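PDB 2HYT: TetR-family transcriptional regulator, which probably binds cis-regulatory DNA through a helix-turn-helix motif and so controls transcription. Local coordinates for residues Ala8-Thr13 with Tyr50-Asp55; Thr20-Phe25 with Val64-Ala69; Glu73-Ile78 with Leu97-Glu102; Ile168-Gly171 with Ala176-Ala179. One frame throughout, in Å; residues are numbered along the deposited sequence.

The four contacts run along the helical chain from the predicted DNA-binding region to the C-terminal, regulatory part expected of a TetR-family protein. Contacts 1 and 2 both use helix 7-28, their centres about 14 Å apart; contact 1 joins it to helix 48-53 and contact 2 to helix 56-81. Helix 56-81 carries on into contact 3, centred about 16 Å from the centre of contact 2, where it meets the end of helix 85-98. Contact 4 touches contact 3 directly, with Leu101 CD1 3.4 Å from Leu178 CD2. Contacts 1 and 4 are about 36 Å apart between centres, on opposite sides of the chain's centre. Ethanediol molecules, probably from the crystallisation liquor, lie at contacts 3 and 4.

Contact 1 (Ala8-Thr13 with Tyr50-Asp55); sequences AEMEET and YHHFGD
Helix 7-28 and the last turn of helix 48-53 keep their backbones well apart here, the nearest alpha carbons, those of Met10 and His52, being 8.5 Å from each other, so side chains do most of the touching, though CE1 of His52 also comes 3.6 Å from the carbonyl O of Met10. Met10, a selenomethionine, does most of the bridging, in one of its two conformers, so its approaches are to that extent doubtful. Its chain folds back at chi2 (-74°) and chi3 (-67°), a bend that brings the terminal methyl CE up to both imidazoles, obliquely to each: CE of Met10 is 3.4 Å from CE1 of His52 and 3.7 Å from NE2 of His51. The selenium stands at the edge of the His51 ring, 5.4 Å from its centroid. One turn further along, Thr13 adds its methyl: CG2 lies 3.7 Å from NE2 of His52, the two side chains crossing at about a right angle. A flexible methionine suits this place because its unbranched chain can follow two rings at once, while threonine gives a short methyl arm beside the His52 ring. His52 and Phe53 belong to the predicted helix-turn-helix motif; Leu17 of helix 7-28 also touches the His52 side chain, and Arg14 NH1 bonds to its carbonyl. Apolar methyls and a polarisable selenium against imidazole rings make this a dispersion contact, without hydrogen bonds between the segments.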
loop_
_atom_site.group_PDB
_atom_site.type_symbol
_atom_site.label_atom_id
_atom_site.label_comp_id
_atom_site.label_asym_id
_atom_site.label_seq_id
_atom_site.Cartn_x
_atom_site.Cartn_y
_atom_site.Cartn_z
ATOM N N ALA A 8 -24.195 -25.229 -6.751
ATOM C CA ALA A 8 -24.513 -24.349 -7.870
ATOM C C ALA A 8 -25.591 -23.330 -7.488
ATOM O O ALA A 8 -25.463 -22.128 -7.786
ATOM C CB ALA A 8 -24.944 -25.175 -9.103
ATOM N N GLU A 9 -26.629 -23.807 -6.819
ATOM C CA GLU A 9 -27.701 -22.938 -6.372
ATOM C C GLU A 9 -27.213 -21.921 -5.330
ATOM O O GLU A 9 -27.577 -20.727 -5.393
ATOM C CB GLU A 9 -28.849 -23.744 -5.792
ATOM C CG GLU A 9 -29.590 -24.572 -6.828
ATOM C CD GLU A 9 -30.640 -25.497 -6.199
ATOM O OE1 GLU A 9 -30.412 -26.005 -5.068
ATOM O OE2 GLU A 9 -31.698 -25.695 -6.832
HETATM N N MSE A 10 -26.363 -22.371 -4.402
HETATM C CA MSE A 10 -25.805 -21.456 -3.406
HETATM C C MSE A 10 -24.952 -20.414 -4.080
HETATM O O MSE A 10 -25.008 -19.242 -3.717
HETATM C CB MSE A 10 -24.974 -22.222 -2.371
HETATM C CG MSE A 10 -25.815 -23.081 -1.489
HETATM SE SE MSE A 10 -26.758 -21.939 -0.251
HETATM C CE MSE A 10 -25.203 -21.264 0.812
ATOM N N GLU A 11 -24.165 -20.825 -5.079
ATOM C CA GLU A 11 -23.305 -19.878 -5.751
ATOM C C GLU A 11 -24.135 -18.845 -6.494
ATOM O O GLU A 11 -23.791 -17.668 -6.460
ATOM C CB GLU A 11 -22.333 -20.584 -6.700
ATOM C CG GLU A 11 -21.213 -21.311 -5.983
ATOM C CD GLU A 11 -20.407 -22.231 -6.916
ATOM O OE1 GLU A 11 -20.926 -22.586 -8.020
ATOM O OE2 GLU A 11 -19.257 -22.594 -6.525
ATOM N N GLU A 12 -25.234 -19.271 -7.124
ATOM C CA GLU A 12 -26.129 -18.342 -7.820
ATOM C C GLU A 12 -26.715 -17.345 -6.838
ATOM O O GLU A 12 -26.713 -16.137 -7.087
ATOM C CB GLU A 12 -27.284 -19.066 -8.542
ATOM C CG GLU A 12 -28.299 -18.090 -9.213
ATOM C CD GLU A 12 -29.694 -18.691 -9.536
ATOM O OE1 GLU A 12 -29.954 -19.879 -9.217
ATOM O OE2 GLU A 12 -30.523 -17.943 -10.137
ATOM N N THR A 13 -27.210 -17.841 -5.717
ATOM C CA THR A 13 -27.803 -16.946 -4.712
ATOM C C THR A 13 -26.758 -15.971 -4.160
ATOM O O THR A 13 -27.037 -14.762 -4.077
ATOM C CB THR A 13 -28.466 -17.743 -3.591
ATOM O OG1 THR A 13 -29.498 -18.593 -4.132
ATOM C CG2 THR A 13 -29.066 -16.837 -2.523
ATOM N N TYR A 50 -26.244 -12.998 6.516
ATOM C CA TYR A 50 -25.369 -13.626 7.501
ATOM C C TYR A 50 -24.986 -15.060 7.090
ATOM O O TYR A 50 -23.831 -15.492 7.224
ATOM C CB TYR A 50 -25.977 -13.652 8.878
ATOM C CG TYR A 50 -26.125 -12.281 9.498
ATOM C CD1 TYR A 50 -25.007 -11.481 9.692
ATOM C CD2 TYR A 50 -27.339 -11.818 9.897
ATOM C CE1 TYR A 50 -25.108 -10.241 10.270
ATOM C CE2 TYR A 50 -27.450 -10.565 10.482
ATOM C CZ TYR A 50 -26.338 -9.792 10.643
ATOM O OH TYR A 50 -26.443 -8.560 11.245
ATOM N N HIS A 51 -25.938 -15.789 6.557
ATOM C CA HIS A 51 -25.672 -17.159 6.127
ATOM C C HIS A 51 -24.607 -17.266 5.044
ATOM O O HIS A 51 -23.705 -18.097 5.093
ATOM C CB HIS A 51 -26.970 -17.728 5.593
ATOM C CG HIS A 51 -26.871 -19.128 5.126
ATOM N ND1 HIS A 51 -26.539 -20.162 5.977
ATOM C CD2 HIS A 51 -27.168 -19.699 3.933
ATOM C CE1 HIS A 51 -26.571 -21.304 5.306
ATOM N NE2 HIS A 51 -26.963 -21.054 4.072
ATOM N N HIS A 52 -24.673 -16.349 4.068
ATOM C CA HIS A 52 -23.682 -16.370 3.005
ATOM C C HIS A 52 -22.326 -15.720 3.329
ATOM O O HIS A 52 -21.285 -16.161 2.802
ATOM C CB HIS A 52 -24.256 -15.745 1.718
ATOM C CG HIS A 52 -25.225 -16.635 1.017
ATOM N ND1 HIS A 52 -24.854 -17.484 -0.007
ATOM C CD2 HIS A 52 -26.538 -16.838 1.228
ATOM C CE1 HIS A 52 -25.924 -18.132 -0.432
ATOM N NE2 HIS A 52 -26.948 -17.793 0.329
ATOM N N PHE A 53 -22.322 -14.623 4.099
ATOM C CA PHE A 53 -21.130 -13.810 4.261
ATOM C C PHE A 53 -20.591 -13.718 5.698
ATOM O O PHE A 53 -19.488 -13.236 5.894
ATOM C CB PHE A 53 -21.409 -12.405 3.710
ATOM C CG PHE A 53 -21.854 -12.412 2.266
ATOM C CD1 PHE A 53 -20.961 -12.651 1.251
ATOM C CD2 PHE A 53 -23.184 -12.286 1.938
ATOM C CE1 PHE A 53 -21.375 -12.701 -0.068
ATOM C CE2 PHE A 53 -23.590 -12.290 0.616
ATOM C CZ PHE A 53 -22.697 -12.552 -0.379
ATOM N N GLY A 54 -21.366 -14.152 6.687
ATOM C CA GLY A 54 -20.894 -14.194 8.073
ATOM C C GLY A 54 -21.139 -12.893 8.807
ATOM O O GLY A 54 -21.825 -12.837 9.826
ATOM N N ASP A 55 -20.526 -11.837 8.272
ATOM C CA ASP A 55 -20.646 -10.468 8.827
ATOM C C ASP A 55 -20.511 -9.439 7.747
ATOM O O ASP A 55 -20.228 -9.763 6.604
ATOM C CB ASP A 55 -19.623 -10.235 9.973
ATOM C CG ASP A 55 -18.165 -10.415 9.567
ATOM O OD1 ASP A 55 -17.817 -10.631 8.383
ATOM O OD2 ASP A 55 -17.299 -10.304 10.497
#

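Contact 2 (Thr20-Phe25 with Val64-Ala69); sequences TARKVF and VEQIDA
Arg22 reaches from helix 7-28 toward Gln66 and Ile67 of helix 56-81, across a gap of 9.4 Å between the alpha carbons of Arg22 and Ile67. CB and CG meet nothing of 64-69 closely, though the side chain also packs on Val63, one residue before that segment. CD is the first to come close, 3.5 Å from OE1 of Gln66 in one of the two Gln66 conformers. The bend at chi3 (71°) then turns the guanidinium across Ile67. NE of Arg22 lies 4.0 Å from CG1 of Ile67, and CZ and NH2 stay near the same methylene, which covers one face of the group toward its rim. An isoleucine suits this position, since its aliphatic branch can lie against the flat cation while the nitrogens point their hydrogens outward. Helices 7-28 and 56-81 meet here where the N-terminal, predicted DNA-binding region of the TetR fold joins the long helix that leads into the C-terminal part, and the arginine spans the two. At the tip, NH1 of Arg22 donates to OE1 of Gln66 over 3.2 Å, at an N-H...O angle of 155°; belonging to that same Gln66 conformer, this bond is less certain than the salt bridges. The acceptor lies in the guanidinium plane, but the donor stands 52° out of the amide's carbonyl plane. Glutamine offers a neutral oxygen on a long chain. Carboxylates answer the charge: NH2 forms a salt bridge with Glu104, in the first turn of helix 103-117, and NH1 another with Glu70, one turn beyond Gln66.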
loop_
_atom_site.group_PDB
_atom_site.type_symbol
_atom_site.label_atom_id
_atom_site.label_comp_id
_atom_site.label_asym_id
_atom_site.label_seq_id
_atom_site.Cartn_x
_atom_site.Cartn_y
_atom_site.Cartn_z
ATOM N N THR A 20 -26.788 -7.191 -5.360
ATOM C CA THR A 20 -27.738 -6.309 -4.647
ATOM C C THR A 20 -27.049 -5.482 -3.602
ATOM O O THR A 20 -27.306 -4.290 -3.475
ATOM C CB THR A 20 -28.849 -7.134 -4.007
ATOM O OG1 THR A 20 -29.611 -7.681 -5.064
ATOM C CG2 THR A 20 -29.750 -6.266 -3.062
ATOM N N ALA A 21 -26.126 -6.095 -2.857
ATOM C CA ALA A 21 -25.372 -5.322 -1.851
ATOM C C ALA A 21 -24.637 -4.174 -2.531
ATOM O O ALA A 21 -24.638 -3.055 -2.036
ATOM C CB ALA A 21 -24.373 -6.221 -1.084
ATOM N N ARG A 22 -24.012 -4.441 -3.682
ATOM C CA ARG A 22 -23.341 -3.376 -4.423
ATOM C C ARG A 22 -24.282 -2.252 -4.798
ATOM O O ARG A 22 -23.932 -1.063 -4.687
ATOM C CB ARG A 22 -22.673 -3.945 -5.682
ATOM C CG ARG A 22 -21.407 -4.659 -5.361
ATOM C CD ARG A 22 -20.784 -5.287 -6.608
ATOM N NE ARG A 22 -20.229 -4.300 -7.532
ATOM C CZ ARG A 22 -19.643 -4.634 -8.678
ATOM N NH1 ARG A 22 -19.590 -5.907 -9.052
ATOM N NH2 ARG A 22 -19.130 -3.716 -9.469
ATOM N N LYS A 23 -25.482 -2.596 -5.240
ATOM C CA LYS A 23 -26.446 -1.568 -5.656
ATOM C C LYS A 23 -26.869 -0.721 -4.461
ATOM O O LYS A 23 -26.882 0.508 -4.541
ATOM C CB LYS A 23 -27.655 -2.215 -6.285
ATOM C CG LYS A 23 -28.672 -1.248 -6.850
ATOM C CD LYS A 23 -29.713 -2.025 -7.682
ATOM C CE LYS A 23 -30.528 -1.108 -8.564
ATOM N NZ LYS A 23 -29.744 -0.662 -9.762
ATOM N N VAL A 24 -27.173 -1.375 -3.344
ATOM C CA VAL A 24 -27.611 -0.644 -2.127
ATOM C C VAL A 24 -26.489 0.204 -1.539
ATOM O O VAL A 24 -26.711 1.382 -1.211
ATOM C CB VAL A 24 -28.261 -1.596 -1.096
ATOM C CG1 VAL A 24 -28.599 -0.871 0.204
ATOM C CG2 VAL A 24 -29.510 -2.213 -1.729
ATOM N N PHE A 25 -25.281 -0.346 -1.468
ATOM C CA PHE A 25 -24.174 0.408 -0.914
ATOM C C PHE A 25 -23.923 1.654 -1.800
ATOM O O PHE A 25 -23.468 2.703 -1.302
ATOM C CB PHE A 25 -22.891 -0.422 -0.807
ATOM C CG PHE A 25 -22.901 -1.495 0.262
ATOM C CD1 PHE A 25 -23.593 -1.337 1.467
ATOM C CD2 PHE A 25 -22.134 -2.644 0.088
ATOM C CE1 PHE A 25 -23.545 -2.314 2.462
ATOM C CE2 PHE A 25 -22.088 -3.629 1.068
ATOM C CZ PHE A 25 -22.804 -3.467 2.251
ATOM N N VAL A 64 -15.538 -6.391 -2.742
ATOM C CA VAL A 64 -14.212 -5.942 -3.222
ATOM C C VAL A 64 -13.583 -6.950 -4.211
ATOM O O VAL A 64 -13.094 -6.544 -5.278
ATOM C CB VAL A 64 -13.275 -5.643 -2.053
ATOM C CG1 VAL A 64 -11.839 -5.546 -2.514
ATOM C CG2 VAL A 64 -13.735 -4.355 -1.316
ATOM N N GLU A 65 -13.633 -8.239 -3.895
ATOM C CA GLU A 65 -13.141 -9.276 -4.792
ATOM C C GLU A 65 -13.772 -9.159 -6.191
ATOM O O GLU A 65 -13.069 -9.266 -7.206
ATOM C CB GLU A 65 -13.370 -10.651 -4.196
ATOM C CG GLU A 65 -13.000 -11.799 -5.112
ATOM C CD GLU A 65 -13.246 -13.160 -4.486
ATOM O OE1 GLU A 65 -14.281 -13.345 -3.792
ATOM O OE2 GLU A 65 -12.428 -14.067 -4.747
ATOM N N GLN A 66 -15.091 -8.933 -6.260
ATOM C CA GLN A 66 -15.773 -8.805 -7.548
ATOM C C GLN A 66 -15.329 -7.553 -8.276
ATOM O O GLN A 66 -15.048 -7.584 -9.466
ATOM C CB GLN A 66 -17.271 -8.688 -7.381
ATOM C CG GLN A 66 -18.034 -9.948 -7.337
ATOM C CD GLN A 66 -19.504 -9.683 -7.595
ATOM O OE1 GLN A 66 -20.007 -8.586 -7.332
ATOM N NE2 GLN A 66 -20.189 -10.659 -8.158
ATOM N N ILE A 67 -15.305 -6.448 -7.556
ATOM C CA ILE A 67 -14.842 -5.202 -8.118
ATOM C C ILE A 67 -13.408 -5.339 -8.647
ATOM O O ILE A 67 -13.128 -4.892 -9.764
ATOM C CB ILE A 67 -14.924 -4.049 -7.115
ATOM C CG1 ILE A 67 -16.383 -3.768 -6.755
ATOM C CG2 ILE A 67 -14.323 -2.790 -7.702
ATOM C CD1 ILE A 67 -16.592 -2.713 -5.603
ATOM N N ASP A 68 -12.529 -5.966 -7.891
ATOM C CA ASP A 68 -11.131 -6.171 -8.293
ATOM C C ASP A 68 -11.055 -6.914 -9.626
ATOM O O ASP A 68 -10.278 -6.542 -10.518
ATOM C CB ASP A 68 -10.403 -6.998 -7.241
ATOM C CG ASP A 68 -9.991 -6.188 -6.006
ATOM O OD1 ASP A 68 -10.145 -4.957 -5.980
ATOM O OD2 ASP A 68 -9.511 -6.837 -5.051
ATOM N N ALA A 69 -11.843 -7.981 -9.741
ATOM C CA ALA A 69 -11.872 -8.776 -10.968
ATOM C C ALA A 69 -12.302 -7.968 -12.170
ATOM O O ALA A 69 -11.727 -8.091 -13.250
ATOM C CB ALA A 69 -12.746 -10.041 -10.797
#

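Contact 3 (Glu73-Ile78 with Leu97-Glu102); sequences ERLQAI and LEMALE. With EDO (1,2-ethanediol), chain E; EDO (1,2-ethanediol), chain D.
Arg74 of helix 56-81 and Glu102 approach from opposite directions and meet almost flat, their guanidinium and carboxylate planes only 6° apart. NH1 of Arg74 donates to OE1 of Glu102 over 2.9 Å, almost straight at 177° and onto the syn lone pair of that oxygen, while NH2 pairs with OE2, although the placing of NH2 in the model is less sure. Two bonds of this kind fix the rotation of both groups, which is why arginine and glutamate match so well. Met99, a selenomethionine, also comes from the opposite direction to Arg74, but over a face of its guanidinium: the extended chain, with chi3 at 179°, sets CE of Met99 3.4 Å from CZ of Arg74, above the centre of the group. The contact joins the long helix to the C-terminal part of the TetR fold, at the end of helix 85-98 and the turn before helix 103-117, where Glu102 holds the N-cap position. CE of Met99 also packs 4.0 Å from CG of Leu75, the two side chains crossing obliquely, and Ile105 touches the methionine from helix 103-117. In the guanidinium plane, NH1 of Arg74 gives a further bond of 3.1 Å to O1 of one of two ethanediol molecules here, probably from the crystallisation liquor.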
loop_
_atom_site.group_PDB
_atom_site.type_symbol
_atom_site.label_atom_id
_atom_site.label_comp_id
_atom_site.label_asym_id
_atom_site.label_seq_id
_atom_site.Cartn_x
_atom_site.Cartn_y
_atom_site.Cartn_z
ATOM N N GLU A 73 -9.970 -6.853 -15.484
ATOM C CA GLU A 73 -10.435 -7.091 -16.860
ATOM C C GLU A 73 -10.357 -5.822 -17.696
ATOM O O GLU A 73 -9.877 -5.837 -18.837
ATOM C CB GLU A 73 -11.882 -7.590 -16.832
ATOM C CG GLU A 73 -12.438 -7.912 -18.189
ATOM C CD GLU A 73 -13.760 -8.680 -18.100
ATOM O OE1 GLU A 73 -13.927 -9.461 -17.135
ATOM O OE2 GLU A 73 -14.603 -8.509 -19.008
ATOM N N ARG A 74 -10.794 -4.717 -17.116
ATOM C CA ARG A 74 -10.825 -3.435 -17.819
ATOM C C ARG A 74 -9.395 -2.947 -18.175
ATOM O O ARG A 74 -9.094 -2.464 -19.286
ATOM C CB ARG A 74 -11.535 -2.387 -16.965
ATOM C CG ARG A 74 -13.035 -2.573 -16.913
ATOM C CD ARG A 74 -13.657 -1.576 -15.913
ATOM N NE ARG A 74 -13.405 -0.192 -16.287
ATOM C CZ ARG A 74 -13.703 0.863 -15.527
ATOM N NH1 ARG A 74 -14.245 0.713 -14.344
ATOM N NH2 ARG A 74 -13.394 2.069 -15.948
ATOM N N LEU A 75 -8.498 -3.112 -17.220
ATOM C CA LEU A 75 -7.141 -2.671 -17.362
ATOM C C LEU A 75 -6.365 -3.540 -18.360
ATOM O O LEU A 75 -5.611 -3.013 -19.190
ATOM C CB LEU A 75 -6.447 -2.639 -16.008
ATOM C CG LEU A 75 -6.997 -1.569 -15.074
ATOM C CD1 LEU A 75 -6.578 -1.951 -13.660
ATOM C CD2 LEU A 75 -6.555 -0.153 -15.475
ATOM N N GLN A 76 -6.538 -4.865 -18.269
ATOM C CA GLN A 76 -5.900 -5.778 -19.212
ATOM C C GLN A 76 -6.364 -5.453 -20.627
ATOM O O GLN A 76 -5.554 -5.477 -21.575
ATOM C CB GLN A 76 -6.231 -7.204 -18.850
ATOM C CG GLN A 76 -5.605 -8.258 -19.797
ATOM C CD GLN A 76 -4.101 -8.319 -19.660
ATOM O OE1 GLN A 76 -3.560 -8.425 -18.540
ATOM N NE2 GLN A 76 -3.411 -8.299 -20.792
ATOM N N ALA A 77 -7.645 -5.121 -20.791
ATOM C CA ALA A 77 -8.168 -4.776 -22.113
ATOM C C ALA A 77 -7.552 -3.532 -22.743
ATOM O O ALA A 77 -7.426 -3.442 -23.963
ATOM C CB ALA A 77 -9.659 -4.636 -22.076
ATOM N N ILE A 78 -7.199 -2.543 -21.934
ATOM C CA ILE A 78 -6.548 -1.364 -22.452
ATOM C C ILE A 78 -5.224 -1.752 -23.085
ATOM O O ILE A 78 -4.908 -1.318 -24.212
ATOM C CB ILE A 78 -6.341 -0.308 -21.336
ATOM C CG1 ILE A 78 -7.671 0.275 -20.886
ATOM C CG2 ILE A 78 -5.339 0.773 -21.809
ATOM C CD1 ILE A 78 -7.587 1.154 -19.604
ATOM N N LEU A 97 -5.595 5.361 -12.146
ATOM C CA LEU A 97 -5.833 6.585 -11.397
ATOM C C LEU A 97 -7.214 7.179 -11.681
ATOM O O LEU A 97 -7.888 7.657 -10.757
ATOM C CB LEU A 97 -4.768 7.625 -11.709
ATOM C CG LEU A 97 -3.325 7.244 -11.377
ATOM C CD1 LEU A 97 -2.415 8.474 -11.513
ATOM C CD2 LEU A 97 -3.204 6.641 -9.966
ATOM N N GLU A 98 -7.611 7.175 -12.949
ATOM C CA GLU A 98 -8.940 7.682 -13.369
ATOM C C GLU A 98 -10.067 6.914 -12.666
ATOM O O GLU A 98 -11.098 7.507 -12.311
ATOM C CB GLU A 98 -9.097 7.582 -14.882
ATOM C CG GLU A 98 -8.235 8.569 -15.603
ATOM C CD GLU A 98 -8.092 8.324 -17.098
ATOM O OE1 GLU A 98 -8.479 7.246 -17.611
ATOM O OE2 GLU A 98 -7.560 9.249 -17.754
HETATM N N MSE A 99 -9.859 5.623 -12.406
HETATM C CA MSE A 99 -10.827 4.824 -11.661
HETATM C C MSE A 99 -11.068 5.315 -10.249
HETATM O O MSE A 99 -12.141 5.062 -9.681
HETATM C CB MSE A 99 -10.361 3.397 -11.621
HETATM C CG MSE A 99 -10.649 2.700 -12.820
HETATM SE SE MSE A 99 -9.763 0.905 -12.814
HETATM C CE MSE A 99 -10.459 0.415 -14.484
ATOM N N ALA A 100 -10.115 6.055 -9.668
ATOM C CA ALA A 100 -10.261 6.571 -8.304
ATOM C C ALA A 100 -11.371 7.618 -8.181
ATOM O O ALA A 100 -11.732 7.992 -7.068
ATOM C CB ALA A 100 -8.961 7.163 -7.806
ATOM N N LEU A 101 -11.861 8.122 -9.305
ATOM C CA LEU A 101 -12.985 9.078 -9.282
ATOM C C LEU A 101 -14.314 8.421 -9.623
ATOM O O LEU A 101 -15.360 9.086 -9.584
ATOM C CB LEU A 101 -12.727 10.235 -10.225
ATOM C CG LEU A 101 -11.491 11.104 -9.908
ATOM C CD1 LEU A 101 -11.430 12.331 -10.860
ATOM C CD2 LEU A 101 -11.454 11.531 -8.438
ATOM N N GLU A 102 -14.321 7.140 -9.973
ATOM C CA GLU A 102 -15.587 6.459 -10.218
ATOM C C GLU A 102 -16.236 6.179 -8.874
ATOM O O GLU A 102 -15.599 5.659 -7.961
ATOM C CB GLU A 102 -15.351 5.147 -10.998
ATOM C CG GLU A 102 -14.713 5.397 -12.354
ATOM C CD GLU A 102 -14.528 4.149 -13.179
ATOM O OE1 GLU A 102 -14.964 3.048 -12.728
ATOM O OE2 GLU A 102 -13.957 4.265 -14.302
HETATM C C1 EDO E . -11.204 3.570 -16.893
HETATM O O1 EDO E . -10.909 2.891 -18.124
HETATM C C2 EDO E . -10.403 4.834 -16.686
HETATM O O2 EDO E . -11.130 5.952 -17.215
HETATM C C1 EDO D . -15.561 -2.047 -11.458
HETATM O O1 EDO D . -15.223 -1.807 -12.831
HETATM C C2 EDO D . -16.894 -1.334 -11.215
HETATM O O2 EDO D . -16.799 -0.403 -10.146
#

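Contact 4 (Ile168-Gly171 with Ala176-Ala179); sequences IAEG and ARLA. With EDO (1,2-ethanediol), chain C.
With CG set beside its backbone N (chi1 -71°) and the chain stretched out as far as NE (chi3 175°), Arg177 of helix 174-190 lies along the end of helix 150-170 and lays its guanidinium over Gly171. The CA of Gly171 sits over one face of that group, toward its rim, 3.7 Å from CZ of Arg177. Glycine suits the spot because a side chain there would run into CD of the arginine. OE1 of Glu170 lies instead at the guanidinium edge, in its plane, and makes a long salt bridge of 3.9 Å with NH1 of Arg177; a water completes the link, donating to OE1 of Glu170 at 2.6 Å and accepting from NH1 of Arg177 at 3.0 Å. The stronger hold on Arg177 comes from Trp167, through a bond of NH1 to its carbonyl and a cation-pi contact with its ring. Deeper in, CD1 of Ile168 is 4.0 Å from CD1 of Leu178. The contact closes the helical hairpin 150-170/174-190 of the TetR-like C-terminal domain: Leu97 of helix 85-98 and Leu101 beyond it pack on Ile168 and Leu178, while Glu170 OE2 forms salt bridges with Arg114 of helix 103-117 and with Arg126 of the second subunit.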
loop_
_atom_site.group_PDB
_atom_site.type_symbol
_atom_site.label_atom_id
_atom_site.label_comp_id
_atom_site.label_asym_id
_atom_site.label_seq_id
_atom_site.Cartn_x
_atom_site.Cartn_y
_atom_site.Cartn_z
ATOM N N ILE A 168 -5.785 10.385 -4.407
ATOM C CA ILE A 168 -6.824 11.065 -5.201
ATOM C C ILE A 168 -8.180 10.935 -4.500
ATOM O O ILE A 168 -8.962 11.902 -4.460
ATOM C CB ILE A 168 -6.895 10.487 -6.622
ATOM C CG1 ILE A 168 -5.649 10.861 -7.406
ATOM C CG2 ILE A 168 -8.146 10.944 -7.345
ATOM C CD1 ILE A 168 -5.345 10.005 -8.651
ATOM N N ALA A 169 -8.446 9.768 -3.932
ATOM C CA ALA A 169 -9.730 9.476 -3.282
ATOM C C ALA A 169 -9.881 10.178 -1.916
ATOM O O ALA A 169 -10.996 10.248 -1.412
ATOM C CB ALA A 169 -9.949 7.945 -3.183
ATOM N N GLU A 170 -8.780 10.696 -1.352
ATOM C CA GLU A 170 -8.753 11.488 -0.082
ATOM C C GLU A 170 -9.158 12.952 -0.289
ATOM O O GLU A 170 -9.535 13.641 0.678
ATOM C CB GLU A 170 -7.336 11.556 0.495
ATOM C CG GLU A 170 -6.904 10.350 1.266
ATOM C CD GLU A 170 -5.409 10.313 1.576
ATOM O OE1 GLU A 170 -4.620 11.194 1.164
ATOM O OE2 GLU A 170 -5.012 9.368 2.246
ATOM N N GLY A 171 -8.978 13.456 -1.509
ATOM C CA GLY A 171 -9.267 14.849 -1.795
ATOM C C GLY A 171 -10.759 15.168 -1.688
ATOM O O GLY A 171 -11.637 14.320 -1.936
ATOM N N ALA A 176 -9.031 17.628 -9.375
ATOM C CA ALA A 176 -7.744 18.353 -9.329
ATOM C C ALA A 176 -6.593 17.376 -9.057
ATOM O O ALA A 176 -5.577 17.375 -9.762
ATOM C CB ALA A 176 -7.784 19.428 -8.280
ATOM N N ARG A 177 -6.756 16.553 -8.029
ATOM C CA ARG A 177 -5.709 15.587 -7.655
ATOM C C ARG A 177 -5.457 14.607 -8.794
ATOM O O ARG A 177 -4.302 14.238 -9.064
ATOM C CB ARG A 177 -6.096 14.816 -6.391
ATOM C CG ARG A 177 -6.032 15.696 -5.168
ATOM C CD ARG A 177 -5.973 14.897 -3.912
ATOM N NE ARG A 177 -5.784 15.796 -2.794
ATOM C CZ ARG A 177 -5.583 15.432 -1.532
ATOM N NH1 ARG A 177 -5.573 14.175 -1.200
ATOM N NH2 ARG A 177 -5.414 16.355 -0.582
ATOM N N LEU A 178 -6.511 14.155 -9.456
ATOM C CA LEU A 178 -6.286 13.248 -10.608
ATOM C C LEU A 178 -5.336 13.821 -11.682
ATOM O O LEU A 178 -4.414 13.141 -12.150
ATOM C CB LEU A 178 -7.626 12.796 -11.230
ATOM C CG LEU A 178 -7.562 12.005 -12.535
ATOM C CD1 LEU A 178 -6.748 10.706 -12.362
ATOM C CD2 LEU A 178 -8.955 11.700 -13.097
ATOM N N ALA A 179 -5.567 15.064 -12.104
ATOM C CA ALA A 179 -4.695 15.706 -13.085
ATOM C C ALA A 179 -3.237 15.793 -12.600
ATOM O O ALA A 179 -2.270 15.524 -13.323
ATOM C CB ALA A 179 -5.243 17.117 -13.387
HETATM C C1 EDO C . -1.131 9.717 0.537
HETATM O O1 EDO C . -1.713 10.876 1.148
HETATM C C2 EDO C . -2.220 8.652 0.505
HETATM O O2 EDO C . -2.679 8.375 1.831
HETATM O O HOH W 1 -4.170 13.716 1.440
#